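Local coordinates for polymeric Immunoglobulin Receptor (Oncorhynchus mykiss, PDB 5F1S), which probably binds polymeric immunoglobulins through its immunoglobulin-like domains and serves mucosal immunity as the precursor of secretory component, at residues I108-M120 with V129-Q141. Residues are numbered along the deposited sequence; the frame is centred on the assembly and turned at random.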
loop_
_atom_site.group_PDB
_atom_site.type_symbol
_atom_site.label_atom_id
_atom_site.label_comp_id
_atom_site.label_asym_id
_atom_site.label_seq_id
_atom_site.Cartn_x
_atom_site.Cartn_y
_atom_site.Cartn_z
ATOM N N ILE A 108 10.893 -4.791 -2.634
ATOM C CA ILE A 108 9.447 -4.603 -2.758
ATOM C C ILE A 108 8.786 -5.944 -2.445
ATOM O O ILE A 108 9.087 -6.952 -3.086
ATOM C CB ILE A 108 9.036 -4.125 -4.166
ATOM C CG1 ILE A 108 9.736 -2.829 -4.515
ATOM C CG2 ILE A 108 7.542 -3.972 -4.247
ATOM C CD1 ILE A 108 9.461 -2.300 -6.009
ATOM N N ASN A 109 7.916 -5.957 -1.442
ATOM C CA ASN A 109 7.198 -7.171 -1.046
ATOM C C ASN A 109 5.744 -6.960 -1.413
ATOM O O ASN A 109 5.090 -6.075 -0.858
ATOM C CB ASN A 109 7.364 -7.418 0.456
ATOM C CG ASN A 109 6.754 -8.741 0.887
ATOM O OD1 ASN A 109 6.660 -9.679 0.087
ATOM N ND2 ASN A 109 6.322 -8.809 2.140
ATOM N N VAL A 110 5.247 -7.740 -2.368
ATOM C CA VAL A 110 3.883 -7.597 -2.847
ATOM C C VAL A 110 3.050 -8.647 -2.129
ATOM O O VAL A 110 3.285 -9.844 -2.288
ATOM C CB VAL A 110 3.784 -7.765 -4.364
ATOM C CG1 VAL A 110 2.345 -7.481 -4.821
ATOM C CG2 VAL A 110 4.701 -6.809 -5.057
ATOM N N ILE A 111 2.071 -8.201 -1.360
ATOM C CA ILE A 111 1.410 -9.084 -0.408
ATOM C C ILE A 111 -0.041 -9.314 -0.795
ATOM O O ILE A 111 -0.733 -8.446 -1.343
ATOM C CB ILE A 111 1.512 -8.527 1.028
ATOM C CG1 ILE A 111 0.955 -7.163 1.123
ATOM C CG2 ILE A 111 2.987 -8.465 1.442
ATOM C CD1 ILE A 111 1.079 -6.570 2.571
ATOM N N GLN A 112 -0.533 -10.481 -0.404
ATOM C CA GLN A 112 -1.936 -10.829 -0.577
ATOM C C GLN A 112 -2.619 -10.846 0.779
ATOM O O GLN A 112 -2.113 -11.465 1.718
ATOM C CB GLN A 112 -2.054 -12.181 -1.260
ATOM C CG GLN A 112 -1.331 -12.237 -2.609
ATOM C CD GLN A 112 -1.392 -13.604 -3.245
ATOM O OE1 GLN A 112 -1.159 -14.623 -2.580
ATOM N NE2 GLN A 112 -1.661 -13.638 -4.538
ATOM N N GLY A 113 -3.744 -10.164 0.863
ATOM C CA GLY A 113 -4.537 -10.073 2.061
ATOM C C GLY A 113 -5.079 -8.691 2.275
ATOM O O GLY A 113 -5.475 -7.997 1.320
ATOM N N LEU A 114 -5.117 -8.274 3.554
ATOM C CA LEU A 114 -5.785 -7.048 3.948
ATOM C C LEU A 114 -4.839 -6.203 4.773
ATOM O O LEU A 114 -3.915 -6.730 5.416
ATOM C CB LEU A 114 -7.074 -7.272 4.783
ATOM C CG LEU A 114 -8.253 -7.817 3.958
ATOM C CD1 LEU A 114 -8.101 -9.287 3.773
ATOM C CD2 LEU A 114 -9.542 -7.478 4.672
ATOM N N SER A 115 -5.062 -4.896 4.747
ATOM C CA SER A 115 -4.346 -3.982 5.649
ATOM C C SER A 115 -5.284 -2.874 6.074
ATOM O O SER A 115 -6.404 -2.746 5.578
ATOM C CB SER A 115 -3.105 -3.378 4.975
ATOM O OG SER A 115 -3.525 -2.485 3.966
ATOM N N VAL A 116 -4.847 -2.042 6.997
ATOM C CA VAL A 116 -5.721 -0.981 7.467
ATOM C C VAL A 116 -4.939 0.304 7.522
ATOM O O VAL A 116 -3.752 0.302 7.871
ATOM C CB VAL A 116 -6.349 -1.358 8.824
ATOM C CG1 VAL A 116 -5.285 -1.504 9.898
ATOM C CG2 VAL A 116 -7.391 -0.369 9.215
ATOM N N VAL A 117 -5.595 1.396 7.110
ATOM C CA VAL A 117 -4.937 2.694 7.108
ATOM C C VAL A 117 -4.494 3.045 8.521
ATOM O O VAL A 117 -3.305 3.241 8.791
ATOM C CB VAL A 117 -5.865 3.779 6.515
ATOM C CG1 VAL A 117 -5.245 5.159 6.703
ATOM C CG2 VAL A 117 -6.177 3.529 4.991
ATOM N N ASN A 118 -5.439 3.065 9.461
ATOM C CA ASN A 118 -5.104 3.329 10.856
ATOM C C ASN A 118 -5.660 2.195 11.702
ATOM O O ASN A 118 -6.881 2.032 11.780
ATOM C CB ASN A 118 -5.684 4.681 11.293
ATOM C CG ASN A 118 -5.259 5.089 12.706
ATOM O OD1 ASN A 118 -4.288 4.552 13.278
ATOM N ND2 ASN A 118 -5.994 6.059 13.281
ATOM N N SER A 119 -4.787 1.426 12.350
ATOM C CA SER A 119 -5.276 0.277 13.129
ATOM C C SER A 119 -5.715 0.640 14.549
ATOM O O SER A 119 -6.143 -0.242 15.305
ATOM C CB SER A 119 -4.199 -0.807 13.187
ATOM O OG SER A 119 -3.143 -0.365 14.007
ATOM N N MET A 120 -5.591 1.903 14.947
ATOM C CA MET A 120 -6.161 2.423 16.184
ATOM C C MET A 120 -7.018 3.616 15.810
ATOM O O MET A 120 -6.495 4.612 15.304
ATOM C CB MET A 120 -5.072 2.843 17.157
ATOM C CG MET A 120 -5.461 3.873 18.257
ATOM S SD MET A 120 -5.945 3.018 19.739
ATOM C CE MET A 120 -6.346 4.430 20.756
ATOM N N VAL A 129 -17.072 7.387 13.548
ATOM C CA VAL A 129 -15.726 7.172 13.034
ATOM C C VAL A 129 -15.804 6.208 11.865
ATOM O O VAL A 129 -16.764 5.446 11.722
ATOM C CB VAL A 129 -14.756 6.639 14.111
ATOM C CG1 VAL A 129 -14.571 7.692 15.166
ATOM C CG2 VAL A 129 -15.266 5.347 14.731
ATOM N N THR A 130 -14.776 6.258 11.027
ATOM C CA THR A 130 -14.662 5.385 9.869
ATOM C C THR A 130 -13.328 4.662 9.892
ATOM O O THR A 130 -12.301 5.231 10.246
ATOM C CB THR A 130 -14.802 6.127 8.586
ATOM O OG1 THR A 130 -13.745 7.079 8.497
ATOM C CG2 THR A 130 -16.168 6.789 8.559
ATOM N N VAL A 131 -13.389 3.389 9.561
ATOM C CA VAL A 131 -12.240 2.508 9.423
ATOM C C VAL A 131 -12.110 2.209 7.943
ATOM O O VAL A 131 -13.104 1.847 7.301
ATOM C CB VAL A 131 -12.451 1.203 10.210
ATOM C CG1 VAL A 131 -11.295 0.237 10.007
ATOM C CG2 VAL A 131 -12.699 1.460 11.699
ATOM N N GLN A 132 -10.910 2.335 7.402
ATOM C CA GLN A 132 -10.704 2.054 5.988
ATOM C C GLN A 132 -9.872 0.788 5.856
ATOM O O GLN A 132 -8.672 0.781 6.160
ATOM C CB GLN A 132 -10.042 3.198 5.232
ATOM C CG GLN A 132 -10.177 2.898 3.697
ATOM C CD GLN A 132 -9.862 4.083 2.804
ATOM O OE1 GLN A 132 -9.695 5.208 3.274
ATOM N NE2 GLN A 132 -9.797 3.833 1.507
ATOM N N CYS A 133 -10.523 -0.287 5.441
ATOM C CA CYS A 133 -9.884 -1.572 5.265
ATOM C C CYS A 133 -9.475 -1.730 3.809
ATOM O O CYS A 133 -10.322 -1.659 2.913
ATOM C CB CYS A 133 -10.812 -2.714 5.639
ATOM S SG CYS A 133 -11.883 -2.523 7.151
ATOM N N LEU A 134 -8.209 -1.986 3.578
ATOM C CA LEU A 134 -7.673 -2.163 2.240
ATOM C C LEU A 134 -7.505 -3.638 1.929
ATOM O O LEU A 134 -7.252 -4.447 2.820
ATOM C CB LEU A 134 -6.318 -1.487 2.118
ATOM C CG LEU A 134 -6.279 -0.054 2.652
ATOM C CD1 LEU A 134 -4.826 0.433 2.545
ATOM C CD2 LEU A 134 -7.166 0.837 1.829
ATOM N N TYR A 135 -7.648 -4.004 0.654
ATOM C CA TYR A 135 -7.453 -5.402 0.318
ATOM C C TYR A 135 -6.838 -5.575 -1.059
ATOM O O TYR A 135 -6.937 -4.700 -1.912
ATOM C CB TYR A 135 -8.768 -6.179 0.406
ATOM C CG TYR A 135 -9.842 -5.685 -0.484
ATOM C CD1 TYR A 135 -9.884 -6.054 -1.828
ATOM C CD2 TYR A 135 -10.813 -4.860 -0.011
ATOM C CE1 TYR A 135 -10.895 -5.613 -2.648
ATOM C CE2 TYR A 135 -11.835 -4.395 -0.834
ATOM C CZ TYR A 135 -11.866 -4.800 -2.148
ATOM O OH TYR A 135 -12.878 -4.350 -2.959
ATOM N N SER A 136 -6.140 -6.695 -1.232
ATOM C CA SER A 136 -5.433 -7.003 -2.463
ATOM C C SER A 136 -6.391 -7.587 -3.502
ATOM O O SER A 136 -7.542 -7.965 -3.202
ATOM C CB SER A 136 -4.293 -7.969 -2.217
ATOM O OG SER A 136 -4.758 -9.229 -1.762
ATOM N N GLN A 137 -5.876 -7.698 -4.729
ATOM C CA GLN A 137 -6.756 -7.866 -5.895
ATOM C C GLN A 137 -7.573 -9.136 -5.821
ATOM O O GLN A 137 -8.684 -9.190 -6.362
ATOM C CB GLN A 137 -5.965 -7.885 -7.216
ATOM C CG GLN A 137 -5.045 -9.049 -7.303
ATOM C CD GLN A 137 -4.066 -8.983 -8.469
ATOM O OE1 GLN A 137 -3.749 -7.900 -8.966
ATOM N NE2 GLN A 137 -3.553 -10.147 -8.878
ATOM N N GLY A 138 -7.054 -10.158 -5.165
ATOM C CA GLY A 138 -7.755 -11.418 -5.131
ATOM C C GLY A 138 -8.992 -11.424 -4.274
ATOM O O GLY A 138 -9.697 -12.443 -4.272
ATOM N N TYR A 139 -9.250 -10.358 -3.507
ATOM C CA TYR A 139 -10.421 -10.298 -2.643
ATOM C C TYR A 139 -11.539 -9.432 -3.203
ATOM O O TYR A 139 -12.531 -9.173 -2.510
ATOM C CB TYR A 139 -9.996 -9.817 -1.242
ATOM C CG TYR A 139 -9.104 -10.865 -0.586
ATOM C CD1 TYR A 139 -9.651 -12.000 -0.038
ATOM C CD2 TYR A 139 -7.722 -10.749 -0.572
ATOM C CE1 TYR A 139 -8.874 -12.982 0.527
ATOM C CE2 TYR A 139 -6.927 -11.725 -0.021
ATOM C CZ TYR A 139 -7.515 -12.843 0.544
ATOM O OH TYR A 139 -6.761 -13.841 1.099
ATOM N N ARG A 140 -11.416 -8.983 -4.450
ATOM C CA ARG A 140 -12.415 -8.063 -4.989
ATOM C C ARG A 140 -13.829 -8.640 -4.919
ATOM O O ARG A 140 -14.788 -7.915 -4.613
ATOM C CB ARG A 140 -12.047 -7.687 -6.424
ATOM C CG ARG A 140 -10.946 -6.638 -6.461
ATOM C CD ARG A 140 -10.330 -6.450 -7.812
ATOM N NE ARG A 140 -9.304 -5.417 -7.741
ATOM C CZ ARG A 140 -8.292 -5.299 -8.589
ATOM N NH1 ARG A 140 -8.154 -6.171 -9.595
ATOM N NH2 ARG A 140 -7.410 -4.320 -8.409
ATOM N N GLN A 141 -13.983 -9.919 -5.215
ATOM C CA GLN A 141 -15.307 -10.536 -5.282
ATOM C C GLN A 141 -15.739 -11.203 -3.988
ATOM O O GLN A 141 -16.820 -11.794 -3.960
ATOM C CB GLN A 141 -15.340 -11.598 -6.382
ATOM C CG GLN A 141 -14.801 -11.152 -7.724
ATOM C CD GLN A 141 -15.596 -10.000 -8.289
ATOM O OE1 GLN A 141 -16.729 -9.762 -7.873
ATOM N NE2 GLN A 141 -15.001 -9.263 -9.230
HETATM O O HOH W 1 -8.538 2.910 9.541
#
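G113 and S136 grip each other twice where the chain passes from one immunoglobulin domain to the next. G113 N donates to S136 OG (3.0 Å, N-H...O angle 164°), and S136 N returns a bond to G113 O at 2.9 Å. With chi1 at 64°, OG is tucked between its own backbone N and carbonyl carbon and faces the glycine; it also lies in the plane of the Y139 ring, at its edge. The same ring brings CE2 obliquely to within 3.6 Å of G113 CA. Replacing S136 by alanine removes OG, which would probably leave G113 N without this acceptor and the turn held across the gap by the backbone bond alone.

Beyond this point the pairing illustrates how a short edge strand is joined antiparallel to its neighbour. S115 and L134 form the hydrogen-bonded pair, L134 N reaching S115 O at 2.8 Å, while S115 OG rests 3.5 Å from L134 CD1. The neighbouring pairs, L114 with Y135 and V116 with C133, turn to the other face, where L114 CG meets Y135 CB at 3.9 Å. V116 holds CG1 between its backbone N and carbonyl carbon (chi1 63°), which leaves CG2 to meet V131 CG1 at 4.0 Å, the two side chains crossing at a slant. Past the strand's end, water 1 joins the amides of N118 and Q132.

L114 and V116 face strand 201-210 across the V-set β-sandwich, alongside C133, which is disulfide-bonded to C196. On the other face, S115 and L134 touch L11 of the preceding domain, so edge strand 114-116 and its partner 129-135 both contribute to the interdomain junction.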